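Local coordinates for pectate lyase (Cellvibrio cellulosa, PDB 1GXM), which cleaves polygalacturonate (pectate) by beta-elimination, acting as the catalytic module of a longer family 10 polysaccharide lyase, at residues Thr30-Ser35 with Ile77-Phe82; Ala37-Ser42 with Val59-Gly64; Pro51-Tyr56 with Ile71-Thr76. All blocks are in the same frame, centred on the assembly; numbering follows the deposited sequence. Where two conformers were deposited one is given.

Contact 1. Residues Thr30-Ser35 with Ile77-Phe82; sequences TKWSAS and ITEMVF. With GOL (glycerol), chain E.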
loop_
_atom_site.group_PDB
_atom_site.type_symbol
_atom_site.label_atom_id
_atom_site.label_comp_id
_atom_site.label_asym_id
_atom_site.label_seq_id
_atom_site.Cartn_x
_atom_site.Cartn_y
_atom_site.Cartn_z
ATOM N N THR A 30 -14.940 0.821 9.857
ATOM C CA THR A 30 -16.306 1.223 9.542
ATOM C C THR A 30 -16.475 1.589 8.077
ATOM O O THR A 30 -17.207 2.512 7.745
ATOM C CB THR A 30 -16.741 2.410 10.433
ATOM O OG1 THR A 30 -15.885 3.547 10.218
ATOM C CG2 THR A 30 -16.611 2.062 11.903
ATOM N N LYS A 31 -15.803 0.861 7.185
ATOM C CA LYS A 31 -15.849 1.200 5.761
ATOM C C LYS A 31 -17.279 1.161 5.237
ATOM O O LYS A 31 -17.668 2.015 4.448
ATOM C CB LYS A 31 -14.988 0.236 4.939
ATOM C CG LYS A 31 -14.903 0.593 3.455
ATOM C CD LYS A 31 -13.981 1.779 3.208
ATOM C CE LYS A 31 -14.444 2.644 2.042
ATOM N NZ LYS A 31 -14.811 1.864 0.829
ATOM N N TRP A 32 -18.026 0.148 5.655
ATOM C CA TRP A 32 -19.425 0.010 5.269
ATOM C C TRP A 32 -20.252 -0.005 6.527
ATOM O O TRP A 32 -19.756 -0.265 7.616
ATOM C CB TRP A 32 -19.664 -1.286 4.507
ATOM C CG TRP A 32 -18.797 -1.438 3.312
ATOM C CD1 TRP A 32 -19.017 -0.922 2.069
ATOM C CD2 TRP A 32 -17.549 -2.114 3.250
ATOM N NE1 TRP A 32 -17.985 -1.262 1.226
ATOM C CE2 TRP A 32 -17.071 -1.995 1.931
ATOM C CE3 TRP A 32 -16.793 -2.836 4.172
ATOM C CZ2 TRP A 32 -15.870 -2.552 1.520
ATOM C CZ3 TRP A 32 -15.610 -3.412 3.749
ATOM C CH2 TRP A 32 -15.154 -3.253 2.439
ATOM N N SER A 33 -21.539 0.242 6.364
ATOM C CA SER A 33 -22.468 0.123 7.471
ATOM C C SER A 33 -22.451 -1.318 7.960
ATOM O O SER A 33 -22.269 -2.260 7.187
ATOM C CB SER A 33 -23.877 0.540 7.033
ATOM O OG SER A 33 -23.878 1.845 6.474
ATOM N N ALA A 34 -22.611 -1.516 9.256
ATOM C CA ALA A 34 -22.654 -2.876 9.795
ATOM C C ALA A 34 -23.768 -3.721 9.156
ATOM O O ALA A 34 -23.707 -4.956 9.163
ATOM C CB ALA A 34 -22.810 -2.849 11.301
ATOM N N SER A 35 -24.767 -3.058 8.592
ATOM C CA SER A 35 -25.856 -3.721 7.869
ATOM C C SER A 35 -25.362 -4.495 6.638
ATOM O O SER A 35 -26.078 -5.339 6.099
ATOM C CB SER A 35 -26.913 -2.693 7.441
ATOM O OG SER A 35 -26.442 -1.829 6.417
ATOM N N ILE A 77 -7.953 -6.693 2.537
ATOM C CA ILE A 77 -7.470 -5.969 3.696
ATOM C C ILE A 77 -8.563 -5.105 4.312
ATOM O O ILE A 77 -8.664 -5.023 5.536
ATOM C CB ILE A 77 -6.176 -5.176 3.380
ATOM C CG1 ILE A 77 -6.365 -4.180 2.234
ATOM C CG2 ILE A 77 -5.063 -6.167 3.089
ATOM C CD1 ILE A 77 -5.162 -3.257 1.996
ATOM N N THR A 78 -9.411 -4.509 3.494
ATOM C CA THR A 78 -10.476 -3.670 4.020
ATOM C C THR A 78 -11.561 -4.547 4.620
ATOM O O THR A 78 -11.990 -4.324 5.740
ATOM C CB THR A 78 -11.063 -2.804 2.931
ATOM O OG1 THR A 78 -10.027 -2.044 2.296
ATOM C CG2 THR A 78 -12.000 -1.779 3.535
ATOM N N GLU A 79 -12.005 -5.541 3.866
ATOM C CA GLU A 79 -13.054 -6.446 4.333
ATOM C C GLU A 79 -12.686 -7.099 5.652
ATOM O O GLU A 79 -13.525 -7.219 6.555
ATOM C CB GLU A 79 -13.352 -7.539 3.294
ATOM C CG GLU A 79 -14.077 -7.054 2.055
ATOM C CD GLU A 79 -13.178 -6.556 0.957
ATOM O OE1 GLU A 79 -12.003 -6.249 1.219
ATOM O OE2 GLU A 79 -13.659 -6.456 -0.182
ATOM N N MET A 80 -11.443 -7.513 5.804
ATOM C CA MET A 80 -11.073 -8.254 7.012
ATOM C C MET A 80 -11.035 -7.338 8.231
ATOM O O MET A 80 -11.389 -7.771 9.332
ATOM C CB MET A 80 -9.800 -9.069 6.840
ATOM C CG MET A 80 -8.560 -8.338 7.172
ATOM S SD MET A 80 -7.233 -9.056 6.329
ATOM C CE MET A 80 -6.597 -10.176 7.558
ATOM N N VAL A 81 -10.628 -6.084 8.048
ATOM C CA VAL A 81 -10.573 -5.152 9.160
ATOM C C VAL A 81 -12.009 -4.845 9.573
ATOM O O VAL A 81 -12.360 -4.854 10.752
ATOM C CB VAL A 81 -9.807 -3.874 8.782
ATOM C CG1 VAL A 81 -9.980 -2.796 9.841
ATOM C CG2 VAL A 81 -8.328 -4.191 8.585
ATOM N N PHE A 82 -12.845 -4.566 8.583
ATOM C CA PHE A 82 -14.257 -4.329 8.797
ATOM C C PHE A 82 -14.929 -5.469 9.537
ATOM O O PHE A 82 -15.604 -5.255 10.550
ATOM C CB PHE A 82 -14.901 -4.079 7.439
ATOM C CG PHE A 82 -16.389 -4.062 7.472
ATOM C CD1 PHE A 82 -17.074 -3.053 8.132
ATOM C CD2 PHE A 82 -17.102 -5.059 6.839
ATOM C CE1 PHE A 82 -18.465 -3.055 8.146
ATOM C CE2 PHE A 82 -18.463 -5.065 6.840
ATOM C CZ PHE A 82 -19.151 -4.062 7.483
HETATM C C1 GOL E . -12.564 -1.011 -0.305
HETATM O O1 GOL E . -12.839 0.245 -0.874
HETATM C C2 GOL E . -13.007 -2.089 -1.276
HETATM O O2 GOL E . -14.395 -1.981 -1.523
HETATM C C3 GOL E . -12.692 -3.447 -0.668
HETATM O O3 GOL E . -12.989 -4.406 -1.658
#
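Lys31 and Trp32 lie in the loop between helices 20-28 and 37-42, which runs past the first turns of helix 77-90 without any main-chain hydrogen bond across the contact, so that Thr78, Glu79 and Phe82 meet it through side chains. The setting is the mostly helical (alpha/alpha)3 toroid of family 10 lyases, and here the loop between two helices packs against a third. The centre of the contact is an edge-to-face aromatic pair: the six-membered ring of Trp32 turns its edge to the face of Phe82, with centroids 5.0 Å apart and planes at 76°. CE3 does the touching, 3.5 Å from CD2 of Phe82 and offset toward the rim of that ring. Phe82 gets there because its CG is anti to the backbone N (chi1 170°), which sends the ring out toward the loop, and CE1 comes 3.1 Å from the carbonyl O of Trp32. At the far corner of the indole, CH2 of Trp32 packs 3.6 Å from the methyl CG2 of Thr78. That methyl also touches CG of Lys31, which in turn rests over the middle of one indole face. The hydroxyl of Thr78 is directed to the carbonyl O of Gly74. Beside these side chains sits a glycerol, probably from the crystallisation liquor. Lys31, deposited in two conformers, reaches its O1 in the one described, a link that is therefore doubtful. At the other end of the molecule, glycerol O3 donates to OE2 of Glu79 at 2.6 Å, an oxygen that Tyr56 OH also holds.

Contact 2. Residues Ala37-Ser42 with Val59-Gly64; sequences ADVVLS and VGNGGG
Ser42, on helix 37-42, is gripped at two atoms, OG and O, by the glycine-rich loop 59-64. Its OG sits between the backbone N and the carbonyl carbon (chi1 73°), and from there it works both ways: it donates to the carbonyl O of Val39, three residues back, at 2.6 Å, and accepts the N-H of Gly62 at 2.7 Å in a nearly straight bond (165°). The donation to Val39 fixes the rotation of the hydroxyl, leaving its oxygen turned to take the loop's N-H. The main chain of Ser42 adds a second hold, because its carbonyl O receives the N-H of Gly64 at 2.9 Å, the donor lying nearly along the C=O axis. Gly64 has a positive phi, and the intervening backbone keeps close enough to the helix for both N-H groups to reach the same serine. In this mostly helical (alpha/alpha)3 toroid fold, the contact joins the short helix 37-42 to an irregular loop at the protein surface; through Ala37 and Val40 the helix also packs on helix 77-90. Val39 supplies the packing. Its CG1 lies 3.5 Å from the carbonyl O of Val59 and also touches CG2 of that residue, the two valines crossing at a slant, while its CG2 is 3.4 Å from OD1 of Asn61. Asn61 lays its CB against the serine hydroxyl, and its amide then reaches back along the helix toward Asp38. ND2 donates to a water at 3.2 Å, and the same water donates to OD2 of Asp38. The other carboxylate oxygen, OD1, is taken by Tyr95 OH and by a salt bridge from Lys94. One residue before Asn61, the carbonyl O of Gly60 is hydrogen-bonded to the hydroxyl of Tyr43.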
loop_
_atom_site.group_PDB
_atom_site.type_symbol
_atom_site.label_atom_id
_atom_site.label_comp_id
_atom_site.label_asym_id
_atom_site.label_seq_id
_atom_site.Cartn_x
_atom_site.Cartn_y
_atom_site.Cartn_z
ATOM N N ALA A 37 -22.468 -6.283 6.665
ATOM C CA ALA A 37 -21.526 -7.309 7.083
ATOM C C ALA A 37 -21.786 -8.648 6.424
ATOM O O ALA A 37 -20.853 -9.345 6.051
ATOM C CB ALA A 37 -21.525 -7.464 8.614
ATOM N N ASP A 38 -23.053 -9.056 6.342
ATOM C CA ASP A 38 -23.368 -10.359 5.753
ATOM C C ASP A 38 -23.095 -10.354 4.260
ATOM O O ASP A 38 -22.644 -11.354 3.709
ATOM C CB ASP A 38 -24.832 -10.733 6.000
ATOM C CG ASP A 38 -25.075 -11.250 7.386
ATOM O OD1 ASP A 38 -24.104 -11.408 8.143
ATOM O OD2 ASP A 38 -26.223 -11.551 7.779
ATOM N N VAL A 39 -23.384 -9.240 3.607
ATOM C CA VAL A 39 -23.072 -9.102 2.191
ATOM C C VAL A 39 -21.564 -9.237 1.997
ATOM O O VAL A 39 -21.110 -10.067 1.220
ATOM C CB VAL A 39 -23.578 -7.777 1.599
ATOM C CG1 VAL A 39 -23.103 -7.581 0.155
ATOM C CG2 VAL A 39 -25.079 -7.752 1.640
ATOM N N VAL A 40 -20.793 -8.454 2.734
ATOM C CA VAL A 40 -19.335 -8.549 2.628
ATOM C C VAL A 40 -18.861 -9.961 2.872
ATOM O O VAL A 40 -18.076 -10.510 2.118
ATOM C CB VAL A 40 -18.651 -7.570 3.599
ATOM C CG1 VAL A 40 -17.152 -7.767 3.604
ATOM C CG2 VAL A 40 -19.002 -6.174 3.204
ATOM N N LEU A 41 -19.360 -10.560 3.936
ATOM C CA LEU A 41 -18.968 -11.900 4.311
ATOM C C LEU A 41 -19.202 -12.879 3.150
ATOM O O LEU A 41 -18.403 -13.774 2.879
ATOM C CB LEU A 41 -19.769 -12.340 5.536
ATOM C CG LEU A 41 -19.569 -13.765 6.012
ATOM C CD1 LEU A 41 -18.113 -14.078 6.377
ATOM C CD2 LEU A 41 -20.472 -13.990 7.207
ATOM N N SER A 42 -20.330 -12.692 2.482
ATOM C CA SER A 42 -20.809 -13.636 1.485
ATOM C C SER A 42 -19.984 -13.646 0.203
ATOM O O SER A 42 -20.145 -14.564 -0.587
ATOM C CB SER A 42 -22.267 -13.363 1.143
ATOM O OG SER A 42 -22.400 -12.202 0.372
ATOM N N VAL A 59 -25.180 -4.573 -3.854
ATOM C CA VAL A 59 -25.458 -5.959 -4.187
ATOM C C VAL A 59 -26.025 -6.747 -3.013
ATOM O O VAL A 59 -25.790 -6.431 -1.848
ATOM C CB VAL A 59 -24.205 -6.710 -4.766
ATOM C CG1 VAL A 59 -23.681 -6.009 -6.003
ATOM C CG2 VAL A 59 -23.112 -6.884 -3.716
ATOM N N GLY A 60 -26.762 -7.797 -3.355
ATOM C CA GLY A 60 -27.204 -8.795 -2.419
ATOM C C GLY A 60 -26.068 -9.765 -2.159
ATOM O O GLY A 60 -24.958 -9.632 -2.684
ATOM N N ASN A 61 -26.349 -10.752 -1.324
ATOM C CA ASN A 61 -25.330 -11.704 -0.933
ATOM C C ASN A 61 -24.796 -12.451 -2.134
ATOM O O ASN A 61 -25.522 -12.744 -3.087
ATOM C CB ASN A 61 -25.868 -12.729 0.054
ATOM C CG ASN A 61 -25.945 -12.218 1.465
ATOM O OD1 ASN A 61 -25.950 -11.001 1.726
ATOM N ND2 ASN A 61 -25.987 -13.150 2.407
ATOM N N GLY A 62 -23.525 -12.792 -2.043
ATOM C CA GLY A 62 -22.851 -13.586 -3.041
ATOM C C GLY A 62 -22.898 -15.055 -2.702
ATOM O O GLY A 62 -23.630 -15.506 -1.816
ATOM N N GLY A 63 -22.114 -15.818 -3.433
ATOM C CA GLY A 63 -22.022 -17.252 -3.252
ATOM C C GLY A 63 -20.606 -17.703 -2.985
ATOM O O GLY A 63 -20.232 -18.843 -3.269
ATOM N N GLY A 64 -19.830 -16.808 -2.383
ATOM C CA GLY A 64 -18.457 -17.090 -2.090
ATOM C C GLY A 64 -17.707 -17.153 -3.401
ATOM O O GLY A 64 -17.802 -16.259 -4.235
HETATM O O HOH W 1 -27.166 -13.491 5.383
#

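Contact 3. Residues Pro51-Tyr56 with Ile71-Thr76; sequences PKNLDY and IDNGAT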
loop_
_atom_site.group_PDB
_atom_site.type_symbol
_atom_site.label_atom_id
_atom_site.label_comp_id
_atom_site.label_asym_id
_atom_site.label_seq_id
_atom_site.Cartn_x
_atom_site.Cartn_y
_atom_site.Cartn_z
ATOM N N PRO A 51 -12.424 -10.942 -3.866
ATOM C CA PRO A 51 -12.203 -10.366 -5.190
ATOM C C PRO A 51 -12.310 -8.856 -5.044
ATOM O O PRO A 51 -12.825 -8.352 -4.042
ATOM C CB PRO A 51 -13.364 -10.924 -6.022
ATOM C CG PRO A 51 -14.104 -11.816 -5.157
ATOM C CD PRO A 51 -13.795 -11.456 -3.728
ATOM N N LYS A 52 -11.833 -8.123 -6.033
ATOM C CA LYS A 52 -11.950 -6.669 -5.982
ATOM C C LYS A 52 -13.218 -6.158 -6.645
ATOM O O LYS A 52 -13.900 -6.892 -7.363
ATOM C CB LYS A 52 -10.739 -5.984 -6.608
ATOM C CG LYS A 52 -10.558 -6.266 -8.066
ATOM C CD LYS A 52 -9.468 -5.411 -8.637
ATOM C CE LYS A 52 -9.260 -5.649 -10.099
ATOM N NZ LYS A 52 -8.165 -4.757 -10.582
ATOM N N ASN A 53 -13.521 -4.898 -6.362
ATOM C CA ASN A 53 -14.486 -4.094 -7.119
ATOM C C ASN A 53 -15.943 -4.507 -6.947
ATOM O O ASN A 53 -16.784 -4.163 -7.771
ATOM C CB ASN A 53 -14.149 -4.088 -8.621
ATOM C CG ASN A 53 -12.798 -3.482 -8.926
ATOM O OD1 ASN A 53 -12.209 -2.774 -8.112
ATOM N ND2 ASN A 53 -12.302 -3.762 -10.121
ATOM N N LEU A 54 -16.253 -5.231 -5.884
ATOM C CA LEU A 54 -17.645 -5.566 -5.594
ATOM C C LEU A 54 -18.336 -4.383 -4.920
ATOM O O LEU A 54 -17.788 -3.780 -4.001
ATOM C CB LEU A 54 -17.727 -6.807 -4.710
ATOM C CG LEU A 54 -17.243 -8.087 -5.410
ATOM C CD1 LEU A 54 -16.867 -9.152 -4.392
ATOM C CD2 LEU A 54 -18.309 -8.623 -6.377
ATOM N N ASP A 55 -19.544 -4.073 -5.382
ATOM C CA ASP A 55 -20.302 -2.929 -4.870
ATOM C C ASP A 55 -21.154 -3.373 -3.683
ATOM O O ASP A 55 -22.354 -3.595 -3.819
ATOM C CB ASP A 55 -21.180 -2.357 -5.989
ATOM C CG ASP A 55 -21.785 -0.999 -5.641
ATOM O OD1 ASP A 55 -21.624 -0.503 -4.496
ATOM O OD2 ASP A 55 -22.477 -0.367 -6.475
ATOM N N TYR A 56 -20.530 -3.493 -2.511
ATOM C CA TYR A 56 -21.211 -4.082 -1.352
ATOM C C TYR A 56 -22.403 -3.285 -0.889
ATOM O O TYR A 56 -23.290 -3.845 -0.274
ATOM C CB TYR A 56 -20.278 -4.239 -0.175
ATOM C CG TYR A 56 -19.101 -5.120 -0.457
ATOM C CD1 TYR A 56 -19.266 -6.453 -0.799
ATOM C CD2 TYR A 56 -17.810 -4.621 -0.370
ATOM C CE1 TYR A 56 -18.177 -7.258 -1.040
ATOM C CE2 TYR A 56 -16.729 -5.417 -0.596
ATOM C CZ TYR A 56 -16.906 -6.732 -0.944
ATOM O OH TYR A 56 -15.819 -7.525 -1.189
ATOM N N ILE A 71 -5.374 -8.134 -3.102
ATOM C CA ILE A 71 -5.183 -6.953 -2.269
ATOM C C ILE A 71 -5.180 -5.675 -3.107
ATOM O O ILE A 71 -4.817 -4.606 -2.624
ATOM C CB ILE A 71 -3.907 -7.071 -1.429
ATOM C CG1 ILE A 71 -2.689 -7.309 -2.293
ATOM C CG2 ILE A 71 -4.061 -8.196 -0.425
ATOM C CD1 ILE A 71 -1.375 -7.100 -1.557
ATOM N N ASP A 72 -5.618 -5.774 -4.347
ATOM C CA ASP A 72 -5.775 -4.589 -5.169
ATOM C C ASP A 72 -7.035 -3.835 -4.784
ATOM O O ASP A 72 -8.017 -4.414 -4.337
ATOM C CB ASP A 72 -5.810 -4.959 -6.624
ATOM C CG ASP A 72 -5.693 -3.758 -7.531
ATOM O OD1 ASP A 72 -5.079 -2.729 -7.145
ATOM O OD2 ASP A 72 -6.227 -3.790 -8.631
ATOM N N ASN A 73 -6.996 -2.522 -4.969
ATOM C CA ASN A 73 -8.172 -1.683 -4.715
ATOM C C ASN A 73 -8.779 -1.918 -3.329
ATOM O O ASN A 73 -10.003 -1.946 -3.179
ATOM C CB ASN A 73 -9.214 -1.848 -5.822
ATOM C CG ASN A 73 -10.183 -0.665 -5.901
ATOM O OD1 ASN A 73 -9.871 0.436 -5.435
ATOM N ND2 ASN A 73 -11.353 -0.890 -6.504
ATOM N N GLY A 74 -7.909 -2.103 -2.340
ATOM C CA GLY A 74 -8.298 -2.272 -0.947
ATOM C C GLY A 74 -8.922 -3.608 -0.629
ATOM O O GLY A 74 -9.346 -3.840 0.495
ATOM N N ALA A 75 -9.003 -4.498 -1.602
ATOM C CA ALA A 75 -9.659 -5.771 -1.379
ATOM C C ALA A 75 -8.908 -6.594 -0.341
ATOM O O ALA A 75 -7.695 -6.472 -0.178
ATOM C CB ALA A 75 -9.796 -6.536 -2.650
ATOM N N THR A 76 -9.690 -7.427 0.343
ATOM C CA THR A 76 -9.268 -8.353 1.377
ATOM C C THR A 76 -8.897 -7.610 2.646
ATOM O O THR A 76 -9.477 -7.847 3.710
ATOM C CB THR A 76 -8.142 -9.280 0.916
ATOM O OG1 THR A 76 -8.609 -10.050 -0.200
ATOM C CG2 THR A 76 -7.837 -10.322 2.002
HETATM O O HOH W 2 -11.991 -3.819 -4.064
#
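Lys52 and Asp72 form the salt bridge between these two loops. The lysine leaves its backbone with CG between N and the carbonyl carbon (chi1 63°) and is then fully extended, which carries NZ out to OD2 of Asp72 at 2.9 Å; the ammonium meets that oxygen nearly in line with its C-O bond. On the way, CD passes 3.6 Å from the same OD2. Two hydrogen-bonded links follow at the next residues. ND2 of Asn73 donates to OD1 of Asn53 at 2.6 Å, head-on to the acceptor carbonyl (168°) and close to the donor's own amide plane, while the two amides are turned 69° against each other. A water ties the main chains together as well, accepting from N of Asn53 at 3.0 Å and donating to O of Asn73. The van der Waals part is small: the methyl of Ala75 lies 3.8 Å from the carbonyl O of Pro51 and 4.0 Å from CA of Lys52, with Thr70 also against it. What presents Asp72 and Asn73 to the facing loop is the turn they begin. Ala75 N bonds back to Asp72 O at 2.9 Å, and with Asn73 and Gly74 both at positive phi the four residues from Asp72 to Ala75 form a type I' beta turn, set just ahead of helix 77-90.

Overall arrangement
All three contacts sit on the same side of the chain's centre, their own centres 11 to 13 Å apart, and contacts 2 and 3 both fall within the span of chain bracketed by contact 1. Tyr56 couples them: its OH lies 2.6 Å from OE2 of Glu79, its CD2 lies 3.4 Å from CZ2 of Trp32, and its ring packs on Val40 of helix 37-42. Val40 also meets contact 1, where its CG1 is 3.5 Å from CG of Glu79. The glycerol of contact 1 comes within about 4 Å of the Ala75 side chain at its nearest atoms, so one glycerol touches both contacts 1 and 3; its relation to substrate binding remains open.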